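Local structure of Lmo0547 protein (Listeria monocytogenes, 4R9N) at residues S153-H158 with E173-K178; L119-E124 with K197-T202; G182-R187 with A237-V242. The protein probably acts as a transcriptional regulator of the SorC/DeoR type, in which a putative sugar-binding domain would sense a carbohydrate effector. All blocks are in the same frame, centred on the assembly; numbering follows the deposited sequence.

Contact 1. Residues S153-H158 with E173-K178; sequences SSPYNH and EELRYK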
loop_
_atom_site.group_PDB
_atom_site.type_symbol
_atom_site.label_atom_id
_atom_site.label_comp_id
_atom_site.label_asym_id
_atom_site.label_seq_id
_atom_site.Cartn_x
_atom_site.Cartn_y
_atom_site.Cartn_z
ATOM N N SER A 153 2.577 -4.714 5.017
ATOM C CA SER A 153 3.406 -4.747 6.214
ATOM C C SER A 153 2.980 -5.848 7.161
ATOM O O SER A 153 1.998 -6.528 6.939
ATOM C CB SER A 153 3.368 -3.379 6.900
ATOM O OG SER A 153 4.329 -3.379 7.960
ATOM N N SER A 154 3.786 -6.052 8.191
ATOM C CA SER A 154 3.512 -7.054 9.204
ATOM C C SER A 154 3.520 -6.232 10.461
ATOM O O SER A 154 4.462 -5.476 10.654
ATOM C CB SER A 154 4.620 -8.105 9.235
ATOM O OG SER A 154 4.536 -8.888 10.416
ATOM N N PRO A 155 2.503 -6.384 11.331
ATOM C CA PRO A 155 2.490 -5.609 12.544
ATOM C C PRO A 155 3.491 -6.074 13.600
ATOM O O PRO A 155 3.519 -5.475 14.634
ATOM C CB PRO A 155 1.086 -5.850 13.093
ATOM C CG PRO A 155 0.764 -7.242 12.670
ATOM C CD PRO A 155 1.360 -7.315 11.279
ATOM N N TYR A 156 4.288 -7.105 13.333
ATOM C CA TYR A 156 5.086 -7.765 14.367
ATOM C C TYR A 156 6.569 -7.405 14.263
ATOM O O TYR A 156 6.988 -6.708 13.351
ATOM C CB TYR A 156 4.915 -9.278 14.254
ATOM C CG TYR A 156 3.482 -9.733 14.306
ATOM C CD1 TYR A 156 2.627 -9.334 15.380
ATOM C CD2 TYR A 156 2.933 -10.494 13.271
ATOM C CE1 TYR A 156 1.283 -9.726 15.412
ATOM C CE2 TYR A 156 1.586 -10.900 13.310
ATOM C CZ TYR A 156 0.765 -10.517 14.399
ATOM O OH TYR A 156 -0.577 -10.904 14.422
ATOM N N ASN A 157 7.360 -7.884 15.212
ATOM C CA ASN A 157 8.811 -7.570 15.240
ATOM C C ASN A 157 9.157 -6.093 14.944
ATOM O O ASN A 157 9.849 -5.785 13.974
ATOM C CB ASN A 157 9.661 -8.529 14.348
ATOM C CG ASN A 157 8.831 -9.365 13.381
ATOM O OD1 ASN A 157 8.424 -10.484 13.711
ATOM N ND2 ASN A 157 8.606 -8.844 12.171
ATOM N N HIS A 158 8.649 -5.203 15.796
ATOM C CA HIS A 158 8.987 -3.763 15.798
ATOM C C HIS A 158 8.788 -3.033 14.450
ATOM O O HIS A 158 9.725 -2.504 13.855
ATOM C CB HIS A 158 10.393 -3.546 16.403
ATOM C CG HIS A 158 10.499 -4.008 17.830
ATOM N ND1 HIS A 158 9.546 -3.701 18.782
ATOM C CD2 HIS A 158 11.427 -4.769 18.461
ATOM C CE1 HIS A 158 9.887 -4.246 19.938
ATOM N NE2 HIS A 158 11.026 -4.895 19.772
ATOM N N GLU A 173 -1.048 -7.844 20.717
ATOM C CA GLU A 173 -1.505 -9.105 21.237
ATOM C C GLU A 173 -2.919 -9.453 20.767
ATOM O O GLU A 173 -3.196 -10.586 20.483
ATOM C CB GLU A 173 -1.272 -9.206 22.724
ATOM C CG GLU A 173 0.234 -9.313 23.006
ATOM C CD GLU A 173 0.990 -10.237 22.018
ATOM O OE1 GLU A 173 0.405 -11.250 21.567
ATOM O OE2 GLU A 173 2.165 -9.967 21.671
ATOM N N GLU A 174 -3.758 -8.470 20.584
ATOM C CA GLU A 174 -5.081 -8.699 19.989
ATOM C C GLU A 174 -4.946 -9.261 18.573
ATOM O O GLU A 174 -5.577 -10.281 18.222
ATOM C CB GLU A 174 -5.922 -7.405 20.094
ATOM C CG GLU A 174 -7.128 -7.289 19.184
ATOM C CD GLU A 174 -8.271 -8.242 19.482
ATOM O OE1 GLU A 174 -8.166 -9.075 20.407
ATOM O OE2 GLU A 174 -9.285 -8.154 18.727
ATOM N N LEU A 175 -4.072 -8.653 17.776
ATOM C CA LEU A 175 -3.844 -9.092 16.404
ATOM C C LEU A 175 -3.321 -10.500 16.345
ATOM O O LEU A 175 -3.836 -11.277 15.564
ATOM C CB LEU A 175 -2.908 -8.086 15.687
ATOM C CG LEU A 175 -3.463 -6.651 15.582
ATOM C CD1 LEU A 175 -2.487 -5.722 14.892
ATOM C CD2 LEU A 175 -4.735 -6.602 14.755
ATOM N N ARG A 176 -2.342 -10.860 17.205
ATOM C CA ARG A 176 -1.840 -12.222 17.289
ATOM C C ARG A 176 -2.943 -13.196 17.659
ATOM O O ARG A 176 -3.098 -14.245 17.050
ATOM C CB ARG A 176 -0.699 -12.344 18.343
ATOM C CG ARG A 176 0.477 -13.210 17.886
ATOM C CD ARG A 176 1.719 -13.094 18.778
ATOM N NE ARG A 176 2.930 -12.794 17.977
ATOM C CZ ARG A 176 3.685 -11.686 18.071
ATOM N NH1 ARG A 176 3.407 -10.721 18.949
ATOM N NH2 ARG A 176 4.758 -11.545 17.271
ATOM N N TYR A 177 -3.683 -12.851 18.701
ATOM C CA TYR A 177 -4.745 -13.698 19.170
ATOM C C TYR A 177 -5.756 -13.955 18.064
ATOM O O TYR A 177 -6.334 -15.041 17.997
ATOM C CB TYR A 177 -5.423 -13.025 20.374
ATOM C CG TYR A 177 -6.565 -13.829 20.964
ATOM C CD1 TYR A 177 -6.330 -15.083 21.527
ATOM C CD2 TYR A 177 -7.872 -13.335 20.967
ATOM C CE1 TYR A 177 -7.357 -15.821 22.063
ATOM C CE2 TYR A 177 -8.911 -14.063 21.543
ATOM C CZ TYR A 177 -8.639 -15.308 22.068
ATOM O OH TYR A 177 -9.644 -16.067 22.627
ATOM N N LYS A 178 -5.945 -12.956 17.210
ATOM C CA LYS A 178 -6.876 -13.048 16.063
ATOM C C LYS A 178 -6.233 -13.609 14.783
ATOM O O LYS A 178 -6.817 -13.549 13.707
ATOM C CB LYS A 178 -7.499 -11.699 15.823
ATOM C CG LYS A 178 -8.459 -11.185 16.906
ATOM C CD LYS A 178 -9.787 -11.904 16.895
ATOM C CE LYS A 178 -10.689 -11.455 18.051
ATOM N NZ LYS A 178 -11.256 -10.052 17.974
HETATM O O HOH W 1 5.984 -8.398 18.145
#
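A tyrosine layered between a proline and an arginine joins the loop after strand 147-151 to the last turn of helix 169-177, Tyr156 meeting Leu175 and Arg176. Tyr156 has CG beside its own backbone N (chi1 -55°), which sends the ring out toward the helix. Arg176 NE lies above one face, offset toward the rim, and Tyr156 CD1 in turn sits over a face of the guanidinium, an off-centre cation-pi contact with Arg176 CZ 4.3 Å from the centroid of the Tyr156 ring and the two planes 30° apart. Pro155 CG rests 3.6 Å above the centre of the opposite face of that ring. The phenol end reaches the helix backbone, Tyr156 OH lying 3.4 Å from Leu175 C, but its hydrogen bond goes to Val180 O beyond the helix. On the proline side, Pro155 CB packs against Leu175 CD1 at 4.0 Å. At the edge of the guanidinium, Arg176 NH1 makes a salt bridge with Glu173 OE2 (3.1 Å), its hydrogen bond weak. The chemistry therefore grades outward: apolar packing and the bond to Val180 help to hold the ring, while an exposed arginine, modelled like Glu173 in two conformers, lies against the other face.

Contact 2. Residues L119-E124 with K197-T202; sequences LVEDTE and KTEINT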
loop_
_atom_site.group_PDB
_atom_site.type_symbol
_atom_site.label_atom_id
_atom_site.label_comp_id
_atom_site.label_asym_id
_atom_site.label_seq_id
_atom_site.Cartn_x
_atom_site.Cartn_y
_atom_site.Cartn_z
ATOM N N LEU A 119 -7.214 6.436 12.338
ATOM C CA LEU A 119 -7.714 5.470 13.331
ATOM C C LEU A 119 -8.406 6.307 14.362
ATOM O O LEU A 119 -7.754 7.159 14.966
ATOM C CB LEU A 119 -6.577 4.647 13.982
ATOM C CG LEU A 119 -6.981 3.678 15.133
ATOM C CD1 LEU A 119 -8.022 2.709 14.661
ATOM C CD2 LEU A 119 -5.792 2.912 15.677
ATOM N N VAL A 120 -9.717 6.096 14.520
ATOM C CA VAL A 120 -10.514 6.760 15.528
ATOM C C VAL A 120 -11.139 5.665 16.399
ATOM O O VAL A 120 -12.087 4.998 16.003
ATOM C CB VAL A 120 -11.554 7.604 14.812
ATOM C CG1 VAL A 120 -12.424 8.375 15.766
ATOM C CG2 VAL A 120 -10.828 8.591 13.875
ATOM N N GLU A 121 -10.590 5.475 17.588
ATOM C CA GLU A 121 -11.064 4.500 18.576
ATOM C C GLU A 121 -12.446 4.850 19.136
ATOM O O GLU A 121 -13.191 4.004 19.578
ATOM C CB GLU A 121 -10.088 4.433 19.757
ATOM C CG GLU A 121 -8.693 3.955 19.396
ATOM C CD GLU A 121 -7.731 4.006 20.575
ATOM O OE1 GLU A 121 -6.718 3.284 20.505
ATOM O OE2 GLU A 121 -7.980 4.746 21.555
ATOM N N ASP A 122 -12.787 6.123 19.127
ATOM C CA ASP A 122 -14.098 6.543 19.613
ATOM C C ASP A 122 -15.124 6.218 18.536
ATOM O O ASP A 122 -15.196 6.900 17.523
ATOM C CB ASP A 122 -14.068 8.029 19.901
ATOM C CG ASP A 122 -15.312 8.551 20.604
ATOM O OD1 ASP A 122 -16.440 8.169 20.309
ATOM O OD2 ASP A 122 -15.145 9.478 21.421
ATOM N N THR A 123 -15.932 5.190 18.781
ATOM C CA THR A 123 -16.810 4.678 17.750
ATOM C C THR A 123 -17.829 5.713 17.214
ATOM O O THR A 123 -18.113 5.781 15.996
ATOM C CB THR A 123 -17.565 3.471 18.324
ATOM O OG1 THR A 123 -16.603 2.501 18.837
ATOM C CG2 THR A 123 -18.428 2.854 17.239
ATOM N N GLU A 124 -18.348 6.514 18.129
ATOM C CA GLU A 124 -19.333 7.551 17.785
ATOM C C GLU A 124 -18.672 8.650 16.924
ATOM O O GLU A 124 -19.271 9.193 15.966
ATOM C CB GLU A 124 -19.932 8.083 19.098
ATOM C CG GLU A 124 -21.110 9.025 18.946
ATOM C CD GLU A 124 -21.612 9.561 20.283
ATOM O OE1 GLU A 124 -21.773 10.808 20.353
ATOM O OE2 GLU A 124 -21.840 8.758 21.245
ATOM N N LYS A 197 -11.683 -10.017 12.332
ATOM C CA LYS A 197 -12.718 -9.447 13.180
ATOM C C LYS A 197 -12.093 -8.867 14.432
ATOM O O LYS A 197 -11.899 -9.574 15.395
ATOM C CB LYS A 197 -13.728 -10.519 13.560
ATOM C CG LYS A 197 -14.533 -11.038 12.364
ATOM C CD LYS A 197 -15.774 -11.745 12.901
ATOM C CE LYS A 197 -16.433 -12.693 11.905
ATOM N NZ LYS A 197 -17.670 -12.064 11.351
ATOM N N THR A 198 -11.790 -7.590 14.395
ATOM C CA THR A 198 -11.049 -6.940 15.441
ATOM C C THR A 198 -11.403 -5.485 15.367
ATOM O O THR A 198 -11.672 -4.936 14.283
ATOM C CB THR A 198 -9.503 -7.216 15.363
ATOM O OG1 THR A 198 -8.861 -6.681 16.518
ATOM C CG2 THR A 198 -8.859 -6.575 14.157
ATOM N N GLU A 199 -11.479 -4.892 16.544
ATOM C CA GLU A 199 -11.798 -3.477 16.735
ATOM C C GLU A 199 -11.070 -2.528 15.815
ATOM O O GLU A 199 -11.697 -1.675 15.193
ATOM C CB GLU A 199 -11.495 -3.068 18.201
ATOM C CG GLU A 199 -11.767 -1.597 18.537
ATOM C CD GLU A 199 -10.538 -0.679 18.509
ATOM O OE1 GLU A 199 -9.386 -1.145 18.601
ATOM O OE2 GLU A 199 -10.737 0.555 18.431
ATOM N N ILE A 200 -9.740 -2.638 15.753
ATOM C CA ILE A 200 -8.949 -1.752 14.912
ATOM C C ILE A 200 -9.536 -1.632 13.478
ATOM O O ILE A 200 -9.695 -0.531 12.974
ATOM C CB ILE A 200 -7.432 -2.131 14.874
ATOM C CG1 ILE A 200 -6.770 -1.802 16.238
ATOM C CG2 ILE A 200 -6.732 -1.350 13.773
ATOM C CD1 ILE A 200 -5.256 -1.939 16.262
ATOM N N ASN A 201 -9.853 -2.739 12.834
ATOM C CA ASN A 201 -10.339 -2.724 11.444
ATOM C C ASN A 201 -11.628 -1.944 11.282
ATOM O O ASN A 201 -11.855 -1.361 10.213
ATOM C CB ASN A 201 -10.513 -4.120 10.824
ATOM C CG ASN A 201 -9.176 -4.782 10.476
ATOM O OD1 ASN A 201 -8.145 -4.076 10.322
ATOM N ND2 ASN A 201 -9.149 -6.125 10.479
ATOM N N THR A 202 -12.473 -1.933 12.313
ATOM C CA THR A 202 -13.725 -1.221 12.204
ATOM C C THR A 202 -13.599 0.263 12.566
ATOM O O THR A 202 -14.597 1.016 12.519
ATOM C CB THR A 202 -14.803 -1.853 13.115
ATOM O OG1 THR A 202 -14.351 -1.784 14.463
ATOM C CG2 THR A 202 -15.087 -3.300 12.710
HETATM O O HOH W 2 -13.156 1.394 20.500
#
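Leu119 and Glu121 meet Ile200 and Glu199 in a loose, partly water-mediated contact at the periphery of the domain, its centre about 20 Å from the centre of the chain, between the loop entering helix 123-131 and the short helical turn 199-202, whose backbone bonding is sparse. The apolar half is slight. The CD1 branch of Leu119 does the touching: Leu119 CD1 lies 4.0 Å from Ile200 O and 4.4 Å from Ile200 CG2. Tyr166 and His203 pack on Leu119 as well, and Ile167 and Phe188 on Ile200. The loop belongs to a Rossmann-like domain with a parallel sheet, and follows one of the sheet's two edge strands, 110-111. At its end Asp122 takes the N-cap position of helix 123-131, its OD1 accepting a weak capping bond from Glu124 N. On the facing segment, Glu199 O accepts from Thr202 N and Thr202 OG1 (2.8 Å for the hydroxyl) and also bonds His203 ND1, so several bonds gather on one carbonyl. The polar half of the contact belongs to Glu199, whose chain bends at chi2 and carries OE2 to within 4.0 Å of Glu121 CA. A water donates to Glu121 O (2.8 Å) and to Glu199 OE2 (3.3 Å), bridging the two segments. The carboxylates of Glu121 and Glu199 are turned 66° against each other, and Glu121 OE1 stays 5.3 Å from Glu199 OE2, a like-charge pair that the solvent probably screens. Both glutamates are modelled in two conformers, which leaves the carboxylate and water details provisional.

Contact 3. Residues G182-R187 with A237-V242; sequences GDINSR and AGLIDV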
loop_
_atom_site.group_PDB
_atom_site.type_symbol
_atom_site.label_atom_id
_atom_site.label_comp_id
_atom_site.label_asym_id
_atom_site.label_seq_id
_atom_site.Cartn_x
_atom_site.Cartn_y
_atom_site.Cartn_z
ATOM N N GLY A 182 -0.846 -9.903 8.355
ATOM C CA GLY A 182 -0.317 -8.711 7.684
ATOM C C GLY A 182 -1.290 -7.558 7.691
ATOM O O GLY A 182 -2.429 -7.654 8.194
ATOM N N ASP A 183 -0.844 -6.443 7.136
ATOM C CA ASP A 183 -1.753 -5.312 6.901
ATOM C C ASP A 183 -1.467 -4.608 5.580
ATOM O O ASP A 183 -0.363 -4.604 5.113
ATOM C CB ASP A 183 -1.788 -4.323 8.051
ATOM C CG ASP A 183 -0.462 -3.702 8.364
ATOM O OD1 ASP A 183 0.398 -4.388 8.975
ATOM O OD2 ASP A 183 -0.299 -2.474 8.111
ATOM N N ILE A 184 -2.507 -4.083 4.983
ATOM C CA ILE A 184 -2.448 -3.254 3.761
ATOM C C ILE A 184 -3.416 -2.104 4.062
ATOM O O ILE A 184 -4.566 -2.361 4.485
ATOM C CB ILE A 184 -2.897 -4.035 2.470
ATOM C CG1 ILE A 184 -1.819 -5.039 2.052
ATOM C CG2 ILE A 184 -3.158 -3.059 1.335
ATOM C CD1 ILE A 184 -2.268 -5.978 0.940
ATOM N N ASN A 185 -2.953 -0.860 3.921
ATOM C CA ASN A 185 -3.798 0.324 4.110
ATOM C C ASN A 185 -4.445 0.297 5.511
ATOM O O ASN A 185 -5.584 0.688 5.670
ATOM C CB ASN A 185 -4.852 0.434 2.995
ATOM C CG ASN A 185 -5.346 1.844 2.801
ATOM O OD1 ASN A 185 -4.531 2.804 2.771
ATOM N ND2 ASN A 185 -6.663 1.994 2.646
ATOM N N SER A 186 -3.630 -0.108 6.499
ATOM C CA SER A 186 -4.039 -0.231 7.886
ATOM C C SER A 186 -5.255 -1.145 8.113
ATOM O O SER A 186 -5.988 -0.973 9.107
ATOM C CB SER A 186 -4.363 1.125 8.511
ATOM O OG SER A 186 -4.558 1.022 9.921
ATOM N N ARG A 187 -5.464 -2.107 7.230
ATOM C CA ARG A 187 -6.453 -3.165 7.447
ATOM C C ARG A 187 -5.665 -4.486 7.641
ATOM O O ARG A 187 -4.848 -4.829 6.794
ATOM C CB ARG A 187 -7.396 -3.314 6.279
ATOM C CG ARG A 187 -8.190 -2.097 5.968
ATOM C CD ARG A 187 -9.061 -1.611 7.126
ATOM N NE ARG A 187 -9.905 -0.501 6.714
ATOM C CZ ARG A 187 -11.241 -0.505 6.664
ATOM N NH1 ARG A 187 -11.985 -1.600 6.976
ATOM N NH2 ARG A 187 -11.829 0.594 6.255
ATOM N N ALA A 237 -4.839 -14.187 -1.860
ATOM C CA ALA A 237 -6.184 -13.669 -1.787
ATOM C C ALA A 237 -6.578 -12.801 -2.967
ATOM O O ALA A 237 -7.699 -12.307 -3.017
ATOM C CB ALA A 237 -6.340 -12.853 -0.508
ATOM N N GLY A 238 -5.663 -12.550 -3.899
ATOM C CA GLY A 238 -5.995 -11.752 -5.055
ATOM C C GLY A 238 -6.165 -10.284 -4.754
ATOM O O GLY A 238 -6.913 -9.589 -5.429
ATOM N N LEU A 239 -5.519 -9.792 -3.718
ATOM C CA LEU A 239 -5.666 -8.365 -3.396
ATOM C C LEU A 239 -4.792 -7.480 -4.311
ATOM O O LEU A 239 -4.981 -6.270 -4.334
ATOM C CB LEU A 239 -5.222 -8.099 -1.995
ATOM C CG LEU A 239 -6.068 -8.806 -0.947
ATOM C CD1 LEU A 239 -5.522 -8.600 0.462
ATOM C CD2 LEU A 239 -7.514 -8.278 -1.066
ATOM N N ILE A 240 -3.818 -8.099 -4.982
ATOM C CA ILE A 240 -2.727 -7.403 -5.658
ATOM C C ILE A 240 -2.656 -7.900 -7.078
ATOM O O ILE A 240 -2.651 -9.094 -7.351
ATOM C CB ILE A 240 -1.376 -7.692 -4.990
ATOM C CG1 ILE A 240 -1.332 -7.059 -3.623
ATOM C CG2 ILE A 240 -0.183 -7.268 -5.870
ATOM C CD1 ILE A 240 -0.342 -7.739 -2.694
ATOM N N ASP A 241 -2.471 -6.965 -7.979
ATOM C CA ASP A 241 -2.358 -7.231 -9.430
ATOM C C ASP A 241 -0.941 -7.121 -9.971
ATOM O O ASP A 241 -0.571 -7.847 -10.908
ATOM C CB ASP A 241 -3.300 -6.307 -10.191
ATOM C CG ASP A 241 -4.750 -6.469 -9.742
ATOM O OD1 ASP A 241 -5.273 -7.630 -9.875
ATOM O OD2 ASP A 241 -5.377 -5.471 -9.231
ATOM N N VAL A 242 -0.144 -6.233 -9.388
ATOM C CA VAL A 242 1.177 -5.948 -9.878
ATOM C C VAL A 242 2.043 -5.838 -8.616
ATOM O O VAL A 242 1.691 -5.115 -7.609
ATOM C CB VAL A 242 1.206 -4.582 -10.635
ATOM C CG1 VAL A 242 2.634 -4.185 -10.987
ATOM C CG2 VAL A 242 0.280 -4.592 -11.878
#
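No ring or other flat group takes part where Ile184 meets Leu239 and Ile240, so there are neither faces nor edges to assign: this is a contact of aliphatic branches. Two flat groups of the turn after Ile184 find their partners elsewhere. The amide of Asn185 bonds through OD1 to Ser58 OG and through ND2 to Leu83 O and Leu207 O, while the guanidinium of Arg187 reaches Glu195 in a salt bridge and Gly206 O in a hydrogen bond. Ile184 closes strand 180-184 and opens a type I' turn to Arg187, the tight connection of a two-residue beta hairpin, locked by paired backbone bonds: Ile184 N to Arg187 O at 3.1 Å and Arg187 N to Ile184 O at 2.9 Å. From this hairpin the isoleucine points at the segment 237-242, its chain extended beyond CG1 (chi2 171°) so that the terminal CD1 makes both contacts. Ile184 CD1 lies 4.2 Å from Leu239 CD1 and 4.5 Å from Ile240 CD1. On the other segment Gly238, with positive phi, follows helix 228-236 in a Schellman motif, after which the chain turns back toward strand 242-246; Leu239 and Ile240 come directly after that reversal. Leu209 and Leu212 of helix 209-213 and Ala234 of helix 228-236 also touch Ile184, placing its side chain among apolar neighbours. All three touching residues are buried; the two segments stay apart, with Ile184 CA 9.4 Å from Leu239 CA. Methyl-to-methyl contact has little directional preference, which implies that hairpin and helix end are joined here mainly by hydrophobic burial and dispersion.

In the fold
Contact 1 is internal to the part of the chain between strands 147-151 and 217-221, whereas contacts 2 and 3 tie that part to residues before and after it. Contact 1 is nested in the loop closed by contact 2, their centres 16 Å apart, and two probable hydrogen bonds connect them: Glu174 OE2 to Thr198 OG1 and Lys178 NZ to Lys197 O, each 2.7 Å. Contact 3, its centre also 16 Å from that of contact 1, joins it through Ser153 O and Asp183 N at 2.8 Å. The centres of contacts 2 and 3 are 19 Å apart, and their segments alternate along the chain. Contact 3 is the most central, about 7 Å from the chain centre. How any relates to the putative sugar site remains undetermined.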